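Local structure of putative agmatinase (Clostridium difficile, 3LHL) at residues A[28-31]-A[32-36]; A[225-228]-A[229-232]; A[166-169]-A[170-174]; A[186-189]-A[190-193]; A[35-38]-A[39-43]. The protein probably hydrolyses agmatine to putrescine and urea, using a manganese centre of the arginase type. All blocks are in the same frame, centred on the assembly; numbering follows the deposited sequence.

Contact 1: residues A[28-31]-A[32-36]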
loop_
_atom_site.group_PDB
_atom_site.type_symbol
_atom_site.label_atom_id
_atom_site.label_comp_id
_atom_site.label_asym_id
_atom_site.label_seq_id
_atom_site.Cartn_x
_atom_site.Cartn_y
_atom_site.Cartn_z
ATOM N N ARG A 28 -9.064 -9.626 5.204
ATOM C CA ARG A 28 -9.232 -10.576 4.115
ATOM C C ARG A 28 -10.383 -10.205 3.182
ATOM O O ARG A 28 -10.408 -10.630 2.026
ATOM C CB ARG A 28 -9.495 -11.979 4.676
ATOM C CG ARG A 28 -10.904 -12.156 5.241
ATOM C CD ARG A 28 -11.106 -13.539 5.849
ATOM N NE ARG A 28 -10.248 -13.752 7.011
ATOM C CZ ARG A 28 -10.166 -14.899 7.677
ATOM N NH1 ARG A 28 -10.896 -15.940 7.294
ATOM N NH2 ARG A 28 -9.344 -15.008 8.714
ATOM N N PHE A 29 -11.324 -9.406 3.678
ATOM C CA PHE A 29 -12.501 -9.031 2.895
ATOM C C PHE A 29 -12.413 -7.720 2.129
ATOM O O PHE A 29 -13.358 -7.337 1.442
ATOM C CB PHE A 29 -13.721 -8.974 3.811
ATOM C CG PHE A 29 -14.050 -10.281 4.469
ATOM C CD1 PHE A 29 -14.452 -11.377 3.710
ATOM C CD2 PHE A 29 -13.980 -10.412 5.853
ATOM C CE1 PHE A 29 -14.784 -12.588 4.321
ATOM C CE2 PHE A 29 -14.312 -11.623 6.478
ATOM C CZ PHE A 29 -14.714 -12.710 5.709
ATOM N N ALA A 30 -11.283 -7.038 2.246
ATOM C CA ALA A 30 -11.083 -5.755 1.591
ATOM C C ALA A 30 -11.478 -5.681 0.108
ATOM O O ALA A 30 -12.401 -4.956 -0.255
ATOM C CB ALA A 30 -9.626 -5.317 1.776
ATOM N N SER A 31 -10.781 -6.421 -0.749
ATOM C CA SER A 31 -11.066 -6.380 -2.183
ATOM C C SER A 31 -12.472 -6.836 -2.565
ATOM O O SER A 31 -13.107 -6.227 -3.423
ATOM C CB SER A 31 -10.023 -7.196 -2.963
ATOM O OG SER A 31 -10.063 -8.568 -2.618
ATOM N N SER A 32 -12.966 -7.897 -1.935
ATOM C CA SER A 32 -14.304 -8.385 -2.251
ATOM C C SER A 32 -15.362 -7.384 -1.783
ATOM O O SER A 32 -16.403 -7.226 -2.411
ATOM C CB SER A 32 -14.545 -9.750 -1.601
ATOM O OG SER A 32 -14.407 -9.666 -0.199
ATOM N N SER A 33 -15.098 -6.713 -0.673
ATOM C CA SER A 33 -16.035 -5.719 -0.176
ATOM C C SER A 33 -16.035 -4.518 -1.130
ATOM O O SER A 33 -17.075 -3.932 -1.415
ATOM C CB SER A 33 -15.635 -5.270 1.228
ATOM O OG SER A 33 -16.488 -4.239 1.683
HETATM N N MSE A 34 -14.855 -4.164 -1.631
HETATM C CA MSE A 34 -14.736 -3.043 -2.551
HETATM C C MSE A 34 -15.324 -3.391 -3.916
HETATM O O MSE A 34 -15.799 -2.515 -4.637
HETATM C CB MSE A 34 -13.269 -2.654 -2.730
HETATM C CG MSE A 34 -12.564 -2.220 -1.456
HETATM SE SE MSE A 34 -10.678 -1.953 -1.785
HETATM C CE MSE A 34 -9.935 -3.041 -0.395
ATOM N N ARG A 35 -15.286 -4.672 -4.266
ATOM C CA ARG A 35 -15.787 -5.121 -5.558
ATOM C C ARG A 35 -17.264 -4.815 -5.785
ATOM O O ARG A 35 -17.644 -4.335 -6.852
ATOM C CB ARG A 35 -15.528 -6.622 -5.741
ATOM C CG ARG A 35 -16.064 -7.176 -7.054
ATOM C CD ARG A 35 -15.487 -8.542 -7.383
ATOM N NE ARG A 35 -14.026 -8.507 -7.434
ATOM C CZ ARG A 35 -13.236 -9.054 -6.514
ATOM N NH1 ARG A 35 -13.766 -9.684 -5.470
ATOM N NH2 ARG A 35 -11.920 -8.967 -6.633
ATOM N N LYS A 36 -18.096 -5.081 -4.787
ATOM C CA LYS A 36 -19.523 -4.822 -4.931
ATOM C C LYS A 36 -19.850 -3.348 -4.741
ATOM O O LYS A 36 -21.009 -2.950 -4.824
ATOM C CB LYS A 36 -20.319 -5.650 -3.920
ATOM C CG LYS A 36 -19.972 -5.374 -2.466
ATOM C CD LYS A 36 -20.962 -6.049 -1.520
ATOM C CE LYS A 36 -22.363 -5.449 -1.662
ATOM N NZ LYS A 36 -23.336 -5.957 -0.650
HETATM O O HOH W 1 -11.668 -10.133 -0.288
#
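The Phe29 ring has Ser32 OG at its edge, near the ring plane, and Arg28 CG over the centre of one face; on the Arg35 guanidinium, Ser31 O lies over one face, offset toward the rim. Both flat groups border the first turns of helix 30-38, part of the arginase α/β fold. Successive turns are closed by i to i+4 backbone bonds: Ser33 N gives its hydrogen to Phe29 O at 2.8 Å, and Arg35 N reaches Ser31 O, also at 2.8 Å. With OG lying between its own backbone N and carbonyl carbon (chi1 59°), Ser32 folds back over this end of the helix, OG being 3.0 Å from Phe29 O. Ser31 and Arg35 share a partner outside the turn, Asp62: OD1 takes the hydrogen bond of Ser31 OG and OD2 the salt bridge to Arg35 NH1. One water joins the incoming loop to the helix, donating to Arg28 O at 2.7 Å and accepting from Ser32 N at 3.1 Å.

Contact 2: residues A[225-228]-A[229-232]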
loop_
_atom_site.group_PDB
_atom_site.type_symbol
_atom_site.label_atom_id
_atom_site.label_comp_id
_atom_site.label_asym_id
_atom_site.label_seq_id
_atom_site.Cartn_x
_atom_site.Cartn_y
_atom_site.Cartn_z
ATOM N N ARG A 225 -9.331 14.822 2.808
ATOM C CA ARG A 225 -8.995 16.004 2.023
ATOM C C ARG A 225 -7.492 16.264 2.049
ATOM O O ARG A 225 -6.893 16.630 1.036
ATOM C CB ARG A 225 -9.745 17.230 2.548
ATOM C CG ARG A 225 -10.230 18.157 1.444
ATOM C CD ARG A 225 -10.641 19.509 1.991
ATOM N NE ARG A 225 -11.485 19.370 3.169
ATOM C CZ ARG A 225 -11.904 20.389 3.911
ATOM N NH1 ARG A 225 -11.559 21.631 3.597
ATOM N NH2 ARG A 225 -12.656 20.159 4.976
ATOM N N GLU A 226 -6.884 16.073 3.214
ATOM C CA GLU A 226 -5.446 16.265 3.359
ATOM C C GLU A 226 -4.698 15.152 2.629
ATOM O O GLU A 226 -3.736 15.404 1.908
ATOM C CB GLU A 226 -5.057 16.248 4.839
ATOM C CG GLU A 226 -5.698 17.359 5.666
ATOM C CD GLU A 226 -5.539 17.148 7.163
ATOM O OE1 GLU A 226 -6.030 16.122 7.678
ATOM O OE2 GLU A 226 -4.925 18.010 7.823
ATOM N N PHE A 227 -5.157 13.918 2.804
ATOM C CA PHE A 227 -4.500 12.780 2.176
ATOM C C PHE A 227 -4.475 12.806 0.650
ATOM O O PHE A 227 -3.440 12.524 0.042
ATOM C CB PHE A 227 -5.143 11.466 2.625
ATOM C CG PHE A 227 -4.396 10.245 2.158
ATOM C CD1 PHE A 227 -3.204 9.865 2.775
ATOM C CD2 PHE A 227 -4.856 9.502 1.076
ATOM C CE1 PHE A 227 -2.480 8.764 2.319
ATOM C CE2 PHE A 227 -4.136 8.396 0.610
ATOM C CZ PHE A 227 -2.947 8.028 1.233
ATOM N N GLN A 228 -5.600 13.144 0.028
ATOM C CA GLN A 228 -5.663 13.148 -1.430
ATOM C C GLN A 228 -4.605 14.030 -2.084
ATOM O O GLN A 228 -4.294 13.860 -3.262
ATOM C CB GLN A 228 -7.067 13.546 -1.909
ATOM C CG GLN A 228 -7.338 15.029 -1.993
ATOM C CD GLN A 228 -8.768 15.320 -2.406
ATOM O OE1 GLN A 228 -9.361 14.577 -3.188
ATOM N NE2 GLN A 228 -9.325 16.412 -1.895
ATOM N N GLU A 229 -4.040 14.958 -1.319
ATOM C CA GLU A 229 -2.997 15.837 -1.844
ATOM C C GLU A 229 -1.795 15.038 -2.349
ATOM O O GLU A 229 -1.077 15.487 -3.241
ATOM C CB GLU A 229 -2.533 16.818 -0.766
ATOM C CG GLU A 229 -3.512 17.946 -0.486
ATOM C CD GLU A 229 -3.825 18.751 -1.736
ATOM O OE1 GLU A 229 -2.879 19.114 -2.470
ATOM O OE2 GLU A 229 -5.018 19.024 -1.984
ATOM N N ILE A 230 -1.569 13.853 -1.786
ATOM C CA ILE A 230 -0.432 13.053 -2.229
ATOM C C ILE A 230 -0.642 12.598 -3.668
ATOM O O ILE A 230 0.320 12.350 -4.394
ATOM C CB ILE A 230 -0.192 11.805 -1.340
ATOM C CG1 ILE A 230 -1.284 10.757 -1.576
ATOM C CG2 ILE A 230 -0.158 12.213 0.118
ATOM C CD1 ILE A 230 -0.890 9.369 -1.105
ATOM N N PHE A 231 -1.900 12.494 -4.086
ATOM C CA PHE A 231 -2.175 12.072 -5.452
ATOM C C PHE A 231 -1.749 13.164 -6.430
ATOM O O PHE A 231 -1.193 12.879 -7.493
ATOM C CB PHE A 231 -3.659 11.751 -5.624
ATOM C CG PHE A 231 -4.141 10.655 -4.719
ATOM C CD1 PHE A 231 -3.355 9.524 -4.497
ATOM C CD2 PHE A 231 -5.381 10.749 -4.091
ATOM C CE1 PHE A 231 -3.794 8.504 -3.662
ATOM C CE2 PHE A 231 -5.829 9.734 -3.255
ATOM C CZ PHE A 231 -5.033 8.606 -3.038
ATOM N N LYS A 232 -1.995 14.415 -6.055
ATOM C CA LYS A 232 -1.628 15.542 -6.897
ATOM C C LYS A 232 -0.103 15.643 -6.963
ATOM O O LYS A 232 0.474 15.865 -8.028
ATOM C CB LYS A 232 -2.220 16.837 -6.328
ATOM C CG LYS A 232 -2.185 18.011 -7.293
ATOM C CD LYS A 232 -2.768 19.265 -6.659
ATOM C CE LYS A 232 -1.695 20.331 -6.454
ATOM N NZ LYS A 232 -0.569 19.867 -5.587
HETATM O O HOH W 2 -7.248 18.503 -0.804
#
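One water is gripped by Arg225 O, Gln228 NE2 and Glu229 OE2, donating to the carbonyl and the carboxylate, each at 2.6 Å, and accepting from the amide at 3.1 Å. It ties the outer side of the junction between helices 224-227 and 229-235, where the backbone is held by three successive bonds of 3-10 spacing. The straightest runs from Ile230 N to Phe227 O, 2.9 Å at 167°. Glu229 bends at chi2 (-57°), which brings its carboxylate to the water and leaves OE1 in a long salt bridge with Lys232.

The inner side is apolar. Ile230 CG1 lies over one face of the Phe227 ring, toward the rim, and its CD1 comes to 3.4 Å from Phe227 CZ. Both pack on Ile201 of strand 196-202, while Phe227 and Phe231 meet Ile266 of helix 258-278. Phe227 turns its edge toward the face of Phe231 in an offset edge-to-face pair, planes at 90°, Phe227 CE2 being 3.8 Å from Phe231 CZ.

Contact 3: residues A[166-169]-A[170-174]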
loop_
_atom_site.group_PDB
_atom_site.type_symbol
_atom_site.label_atom_id
_atom_site.label_comp_id
_atom_site.label_asym_id
_atom_site.label_seq_id
_atom_site.Cartn_x
_atom_site.Cartn_y
_atom_site.Cartn_z
ATOM N N PHE A 166 10.958 3.783 16.818
ATOM C CA PHE A 166 11.169 5.174 16.430
ATOM C C PHE A 166 12.658 5.535 16.425
ATOM O O PHE A 166 13.124 6.223 15.516
ATOM C CB PHE A 166 10.379 6.102 17.360
ATOM C CG PHE A 166 8.907 6.156 17.043
ATOM C CD1 PHE A 166 8.446 6.868 15.939
ATOM C CD2 PHE A 166 7.984 5.473 17.827
ATOM C CE1 PHE A 166 7.091 6.898 15.622
ATOM C CE2 PHE A 166 6.623 5.499 17.514
ATOM C CZ PHE A 166 6.179 6.212 16.410
ATOM N N LYS A 167 13.396 5.071 17.433
ATOM C CA LYS A 167 14.836 5.327 17.513
ATOM C C LYS A 167 15.520 4.763 16.270
ATOM O O LYS A 167 16.380 5.409 15.674
ATOM C CB LYS A 167 15.450 4.650 18.745
ATOM C CG LYS A 167 15.215 5.348 20.067
ATOM C CD LYS A 167 15.854 4.556 21.204
ATOM C CE LYS A 167 15.642 5.231 22.549
ATOM N NZ LYS A 167 16.092 4.372 23.689
ATOM N N PHE A 168 15.129 3.545 15.903
ATOM C CA PHE A 168 15.679 2.855 14.739
ATOM C C PHE A 168 15.684 3.785 13.536
ATOM O O PHE A 168 16.635 3.802 12.752
ATOM C CB PHE A 168 14.840 1.610 14.421
ATOM C CG PHE A 168 15.468 0.687 13.409
ATOM C CD1 PHE A 168 16.536 -0.133 13.762
ATOM C CD2 PHE A 168 14.990 0.637 12.103
ATOM C CE1 PHE A 168 17.122 -0.994 12.829
ATOM C CE2 PHE A 168 15.568 -0.219 11.160
ATOM C CZ PHE A 168 16.637 -1.036 11.525
ATOM N N ALA A 169 14.621 4.572 13.402
ATOM C CA ALA A 169 14.504 5.498 12.284
ATOM C C ALA A 169 15.048 6.895 12.564
ATOM O O ALA A 169 15.826 7.427 11.774
ATOM C CB ALA A 169 13.045 5.594 11.841
ATOM N N THR A 170 14.642 7.484 13.686
ATOM C CA THR A 170 15.058 8.840 14.038
ATOM C C THR A 170 16.489 8.999 14.540
ATOM O O THR A 170 17.168 9.965 14.187
ATOM C CB THR A 170 14.116 9.452 15.095
ATOM O OG1 THR A 170 14.089 8.613 16.256
ATOM C CG2 THR A 170 12.714 9.590 14.542
ATOM N N GLU A 171 16.945 8.071 15.371
ATOM C CA GLU A 171 18.298 8.153 15.905
ATOM C C GLU A 171 19.308 7.374 15.084
ATOM O O GLU A 171 20.384 7.886 14.772
ATOM C CB GLU A 171 18.331 7.656 17.348
ATOM C CG GLU A 171 17.835 8.669 18.355
ATOM C CD GLU A 171 17.848 8.125 19.768
ATOM O OE1 GLU A 171 18.832 7.440 20.126
ATOM O OE2 GLU A 171 16.880 8.391 20.519
ATOM N N GLU A 172 18.965 6.136 14.745
ATOM C CA GLU A 172 19.849 5.284 13.961
ATOM C C GLU A 172 19.744 5.573 12.461
ATOM O O GLU A 172 20.527 5.055 11.669
ATOM C CB GLU A 172 19.541 3.815 14.245
ATOM C CG GLU A 172 19.744 3.429 15.702
ATOM C CD GLU A 172 19.528 1.947 15.954
ATOM O OE1 GLU A 172 20.203 1.125 15.293
ATOM O OE2 GLU A 172 18.686 1.603 16.814
ATOM N N LYS A 173 18.764 6.387 12.081
ATOM C CA LYS A 173 18.569 6.787 10.688
ATOM C C LYS A 173 18.525 5.654 9.658
ATOM O O LYS A 173 19.036 5.800 8.552
ATOM C CB LYS A 173 19.668 7.777 10.282
ATOM C CG LYS A 173 19.887 8.903 11.276
ATOM C CD LYS A 173 20.869 9.933 10.743
ATOM C CE LYS A 173 21.083 11.071 11.740
ATOM N NZ LYS A 173 21.964 12.142 11.183
ATOM N N HIS A 174 17.908 4.534 10.005
ATOM C CA HIS A 174 17.826 3.423 9.071
ATOM C C HIS A 174 16.735 3.655 8.021
ATOM O O HIS A 174 16.708 2.994 6.984
ATOM C CB HIS A 174 17.592 2.119 9.832
ATOM C CG HIS A 174 18.778 1.679 10.638
ATOM N ND1 HIS A 174 19.999 1.387 10.067
ATOM C CD2 HIS A 174 18.932 1.493 11.969
ATOM C CE1 HIS A 174 20.852 1.039 11.012
ATOM N NE2 HIS A 174 20.230 1.094 12.176
#
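His174 can be followed outward atom by atom across the ring of Phe168. CB sits over the face of that ring in a CH-pi contact, 3.8 Å from its centroid. CG comes next, 3.6 Å from Phe168 CZ, and CD2 closes in to 3.2 Å from Phe168 CE1. The two ring planes are inclined at 33° and meet obliquely, with centroids 4.2 Å apart. Phe168 CG lies opposite its backbone N (chi1 -169°), which carries the ring to the side where His174 returns. At the tip, NE2 donates to Glu172 OE1 at 3.1 Å; the acceptor lies in the imidazole plane, but the carboxylate is met from above its own. On the other nitrogen, ND1 bonds Asp150, so two carboxylates fix the rotation of the ring, and Trp145 sets edge-to-face contacts with both His174 and Phe168.

The backbone brings the histidine back to this position. Lys167 O accepts from both Glu171 N and Glu172 N, the latter closing a wider, pi-type turn at 2.8 Å. Earlier, Phe166 O is held twice by Thr170, through N and through OG1, each at 2.7 Å. Lys173 then takes a positive phi of 51°, and His174 N reaches back to Phe168 O. This is the C-terminal end of helix 163-170, where a residue of positive phi turns the chain out of the helix and into outermost strand 176-179 of the parallel sheet of the arginase fold.

Contact 4: residues A[186-189]-A[190-193]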
loop_
_atom_site.group_PDB
_atom_site.type_symbol
_atom_site.label_atom_id
_atom_site.label_comp_id
_atom_site.label_asym_id
_atom_site.label_seq_id
_atom_site.Cartn_x
_atom_site.Cartn_y
_atom_site.Cartn_z
ATOM N N GLU A 186 5.841 16.129 -0.491
ATOM C CA GLU A 186 6.208 16.797 -1.738
ATOM C C GLU A 186 7.718 16.964 -1.848
ATOM O O GLU A 186 8.293 16.760 -2.917
ATOM C CB GLU A 186 5.518 18.157 -1.852
ATOM C CG GLU A 186 5.804 18.896 -3.163
ATOM C CD GLU A 186 4.884 20.090 -3.375
ATOM O OE1 GLU A 186 4.327 20.599 -2.381
ATOM O OE2 GLU A 186 4.724 20.529 -4.534
ATOM N N ASN A 187 8.361 17.325 -0.740
ATOM C CA ASN A 187 9.806 17.490 -0.740
ATOM C C ASN A 187 10.510 16.167 -1.033
ATOM O O ASN A 187 11.444 16.123 -1.831
ATOM C CB ASN A 187 10.295 18.042 0.606
ATOM C CG ASN A 187 10.171 19.550 0.697
ATOM O OD1 ASN A 187 10.112 20.235 -0.319
ATOM N ND2 ASN A 187 10.153 20.073 1.912
ATOM N N ILE A 188 10.058 15.094 -0.386
ATOM C CA ILE A 188 10.653 13.776 -0.584
ATOM C C ILE A 188 10.489 13.297 -2.016
ATOM O O ILE A 188 11.425 12.765 -2.607
ATOM C CB ILE A 188 10.035 12.727 0.379
ATOM C CG1 ILE A 188 10.456 13.042 1.818
ATOM C CG2 ILE A 188 10.486 11.309 -0.003
ATOM C CD1 ILE A 188 11.967 13.124 2.014
ATOM N N VAL A 189 9.303 13.500 -2.577
ATOM C CA VAL A 189 9.023 13.076 -3.944
ATOM C C VAL A 189 9.901 13.794 -4.974
ATOM O O VAL A 189 10.414 13.168 -5.896
ATOM C CB VAL A 189 7.535 13.287 -4.289
ATOM C CG1 VAL A 189 7.285 12.952 -5.743
ATOM C CG2 VAL A 189 6.671 12.393 -3.396
ATOM N N ASN A 190 10.067 15.105 -4.822
ATOM C CA ASN A 190 10.921 15.855 -5.739
ATOM C C ASN A 190 12.364 15.356 -5.630
ATOM O O ASN A 190 13.078 15.269 -6.627
ATOM C CB ASN A 190 10.879 17.352 -5.425
ATOM C CG ASN A 190 9.632 18.020 -5.955
ATOM O OD1 ASN A 190 9.243 17.802 -7.104
ATOM N ND2 ASN A 190 9.006 18.850 -5.130
HETATM N N MSE A 191 12.781 15.026 -4.410
HETATM C CA MSE A 191 14.135 14.533 -4.176
HETATM C C MSE A 191 14.366 13.176 -4.826
HETATM O O MSE A 191 15.496 12.830 -5.160
HETATM C CB MSE A 191 14.413 14.430 -2.677
HETATM C CG MSE A 191 14.881 15.724 -2.043
HETATM SE SE MSE A 191 15.005 15.561 -0.115
HETATM C CE MSE A 191 16.172 14.011 -0.011
ATOM N N LEU A 192 13.291 12.411 -4.995
ATOM C CA LEU A 192 13.360 11.095 -5.612
ATOM C C LEU A 192 13.101 11.207 -7.109
ATOM O O LEU A 192 12.679 10.245 -7.753
ATOM C CB LEU A 192 12.320 10.163 -4.985
ATOM C CG LEU A 192 12.684 9.404 -3.709
ATOM C CD1 LEU A 192 13.366 10.317 -2.720
ATOM C CD2 LEU A 192 11.417 8.815 -3.113
ATOM N N ASN A 193 13.353 12.393 -7.651
ATOM C CA ASN A 193 13.148 12.660 -9.071
ATOM C C ASN A 193 13.816 11.612 -9.955
ATOM O O ASN A 193 15.013 11.362 -9.835
ATOM C CB ASN A 193 13.691 14.049 -9.420
ATOM C CG ASN A 193 13.390 14.453 -10.851
ATOM O OD1 ASN A 193 13.937 13.887 -11.798
ATOM N ND2 ASN A 193 12.510 15.433 -11.013
HETATM O O HOH W 3 6.839 20.800 -6.451
#
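Ile188 and Leu192 lie side by side and point the same way, Ile188 CG2 being 4.1 Å from Leu192 CD1, and with Val189 they form the buried, apolar side of the last turn of helix 185-191. The same methyl CD1 of Leu192 also rests at 3.1 Å from Ile188 O. On the neighbouring flank, Ile188 CD1 has a looser contact, 4.4 Å, with the selenium of Met191, modelled as selenomethionine.

The polar pair on the exposed side is Glu186 and Asn190, again alongside one another, with carboxylate and amide planes 31° apart. Their ends are joined through a water, which donates to Glu186 OE2 at 2.9 Å and accepts from Asn190 ND2 at 3.2 Å. Extended beyond CG, with CG opposite the backbone N (chi1 -178°), the glutamate reaches along the helix to this shared water.

Positioning both pairs is the helical backbone. Asn190 N bonds Glu186 O at 3.1 Å and 165°, and Met191 N bonds Asn187 O. Leu192, which leaves helical geometry, divides its N-H between Ile188 O and Val189 O, both weak bonds, so the regular pattern gives out here. Further out, Asn193 OD1 takes a hydrogen bond from Asn238. Ile188 and Leu192 cover Phe154 of strand 153-158, while Val189 leans on Ile233 of helix 229-235 and on Ile239, just before strand 240-247.

Contact 5: residues A[35-38]-A[39-43]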
loop_
_atom_site.group_PDB
_atom_site.type_symbol
_atom_site.label_atom_id
_atom_site.label_comp_id
_atom_site.label_asym_id
_atom_site.label_seq_id
_atom_site.Cartn_x
_atom_site.Cartn_y
_atom_site.Cartn_z
ATOM N N ARG A 35 -15.286 -4.672 -4.266
ATOM C CA ARG A 35 -15.787 -5.121 -5.558
ATOM C C ARG A 35 -17.264 -4.815 -5.785
ATOM O O ARG A 35 -17.644 -4.335 -6.852
ATOM C CB ARG A 35 -15.528 -6.622 -5.741
ATOM C CG ARG A 35 -16.064 -7.176 -7.054
ATOM C CD ARG A 35 -15.487 -8.542 -7.383
ATOM N NE ARG A 35 -14.026 -8.507 -7.434
ATOM C CZ ARG A 35 -13.236 -9.054 -6.514
ATOM N NH1 ARG A 35 -13.766 -9.684 -5.470
ATOM N NH2 ARG A 35 -11.920 -8.967 -6.633
ATOM N N LYS A 36 -18.096 -5.081 -4.787
ATOM C CA LYS A 36 -19.523 -4.822 -4.931
ATOM C C LYS A 36 -19.850 -3.348 -4.741
ATOM O O LYS A 36 -21.009 -2.950 -4.824
ATOM C CB LYS A 36 -20.319 -5.650 -3.920
ATOM C CG LYS A 36 -19.972 -5.374 -2.466
ATOM C CD LYS A 36 -20.962 -6.049 -1.520
ATOM C CE LYS A 36 -22.363 -5.449 -1.662
ATOM N NZ LYS A 36 -23.336 -5.957 -0.650
ATOM N N GLU A 37 -18.822 -2.547 -4.490
ATOM C CA GLU A 37 -18.982 -1.115 -4.265
ATOM C C GLU A 37 -18.441 -0.282 -5.431
ATOM O O GLU A 37 -19.086 0.657 -5.897
ATOM C CB GLU A 37 -18.247 -0.729 -2.975
ATOM C CG GLU A 37 -18.192 0.762 -2.668
ATOM C CD GLU A 37 -19.416 1.259 -1.920
ATOM O OE1 GLU A 37 -19.727 0.690 -0.848
ATOM O OE2 GLU A 37 -20.061 2.222 -2.396
ATOM N N PHE A 38 -17.247 -0.633 -5.891
ATOM C CA PHE A 38 -16.601 0.085 -6.976
ATOM C C PHE A 38 -17.523 0.333 -8.179
ATOM O O PHE A 38 -17.452 1.387 -8.813
ATOM C CB PHE A 38 -15.351 -0.679 -7.424
ATOM C CG PHE A 38 -14.344 0.178 -8.128
ATOM C CD1 PHE A 38 -13.617 1.133 -7.424
ATOM C CD2 PHE A 38 -14.146 0.058 -9.496
ATOM C CE1 PHE A 38 -12.707 1.963 -8.078
ATOM C CE2 PHE A 38 -13.243 0.877 -10.158
ATOM C CZ PHE A 38 -12.521 1.834 -9.450
ATOM N N TYR A 39 -18.383 -0.638 -8.479
ATOM C CA TYR A 39 -19.320 -0.553 -9.602
ATOM C C TYR A 39 -19.984 0.809 -9.790
ATOM O O TYR A 39 -19.925 1.398 -10.873
ATOM C CB TYR A 39 -20.442 -1.591 -9.453
ATOM C CG TYR A 39 -20.012 -3.037 -9.561
ATOM C CD1 TYR A 39 -19.359 -3.511 -10.699
ATOM C CD2 TYR A 39 -20.285 -3.942 -8.533
ATOM C CE1 TYR A 39 -18.990 -4.856 -10.812
ATOM C CE2 TYR A 39 -19.920 -5.285 -8.635
ATOM C CZ TYR A 39 -19.272 -5.735 -9.776
ATOM O OH TYR A 39 -18.900 -7.060 -9.877
ATOM N N GLY A 40 -20.616 1.302 -8.730
ATOM C CA GLY A 40 -21.337 2.560 -8.811
ATOM C C GLY A 40 -20.617 3.883 -8.653
ATOM O O GLY A 40 -21.261 4.933 -8.687
ATOM N N LEU A 41 -19.301 3.859 -8.480
ATOM C CA LEU A 41 -18.558 5.103 -8.325
ATOM C C LEU A 41 -18.162 5.698 -9.672
ATOM O O LEU A 41 -17.949 4.976 -10.645
ATOM C CB LEU A 41 -17.311 4.877 -7.468
ATOM C CG LEU A 41 -17.550 4.765 -5.959
ATOM C CD1 LEU A 41 -18.489 3.612 -5.652
ATOM C CD2 LEU A 41 -16.219 4.575 -5.255
ATOM N N GLU A 42 -18.074 7.022 -9.720
ATOM C CA GLU A 42 -17.701 7.722 -10.942
ATOM C C GLU A 42 -16.299 7.317 -11.398
ATOM O O GLU A 42 -15.405 7.114 -10.578
ATOM C CB GLU A 42 -17.731 9.232 -10.710
ATOM C CG GLU A 42 -19.072 9.790 -10.260
ATOM C CD GLU A 42 -20.196 9.508 -11.245
ATOM O OE1 GLU A 42 -19.916 9.360 -12.454
ATOM O OE2 GLU A 42 -21.366 9.448 -10.809
ATOM N N THR A 43 -16.110 7.203 -12.709
ATOM C CA THR A 43 -14.809 6.842 -13.260
ATOM C C THR A 43 -13.983 8.109 -13.464
ATOM O O THR A 43 -12.788 8.045 -13.746
ATOM C CB THR A 43 -14.940 6.111 -14.623
ATOM O OG1 THR A 43 -15.501 7.000 -15.600
ATOM C CG2 THR A 43 -15.827 4.879 -14.486
HETATM O O HOH W 4 -16.015 2.866 -10.882
#
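Phe38 to Leu41 form a type I beta turn closed by Leu41 N donating to Phe38 O at 3.1 Å and 164°, and just before it Gly40 N bonds Glu37 O at 3.3 Å. The turn takes the chain away from helix 30-38. Phe38 O is held a second time, by a water that donates to it and to Leu41 O, 2.9 Å from each. This water also lies over one face of the Phe38 ring, toward the rim.

Tyr39 folds back on the helix. With CG opposite the carbonyl carbon (chi1 -67°), its ring runs along the preceding turn and one face covers Arg35 O, which stands toward the rim at 3.0 Å from Tyr39 CE2. The ring also touches Lys36 CA, while the hydroxyl OH is 4.0 Å from Arg35 CG. On another side of the turn, Leu41 CD1 comes to 3.0 Å from Glu37 O, and its side chain crosses that of Glu37 obliquely, Glu37 OE2 being 3.9 Å from CD1.

Glu37, Phe38 and Leu41 all reach Cys264 of helix 258-278, and Phe38 touches Leu52. Beyond the turn, Glu42 O accepts from Arg268 of that same helix and Thr43 pairs with Leu52, leading into the small antiparallel hairpin of strands 44-45 and 50-51.

Contacts 1 and 5 follow one another on helix 30-38, sharing Arg35 and Lys36, with centres about 11 Å apart; Arg35 also binds a pentanediol molecule, probably from crystallisation. Contact 2 meets the same helix 258-278 as both. From side chain to bound manganese ion, Glu226 of contact 2 is about 6 Å away, Phe166 of contact 3 about 11 Å and Ala30 of contact 1 about 13 Å. Phe227 of contact 2 lies about 9 Å, between side chains, from the manganese ligands Asp202 and Asp121. Contact 4, away from the metals, approaches contact 2 to about 5 Å between nearest atoms. Contacts 3 and 5 lie on opposite sides of the chain's centre, about 41 Å between centres.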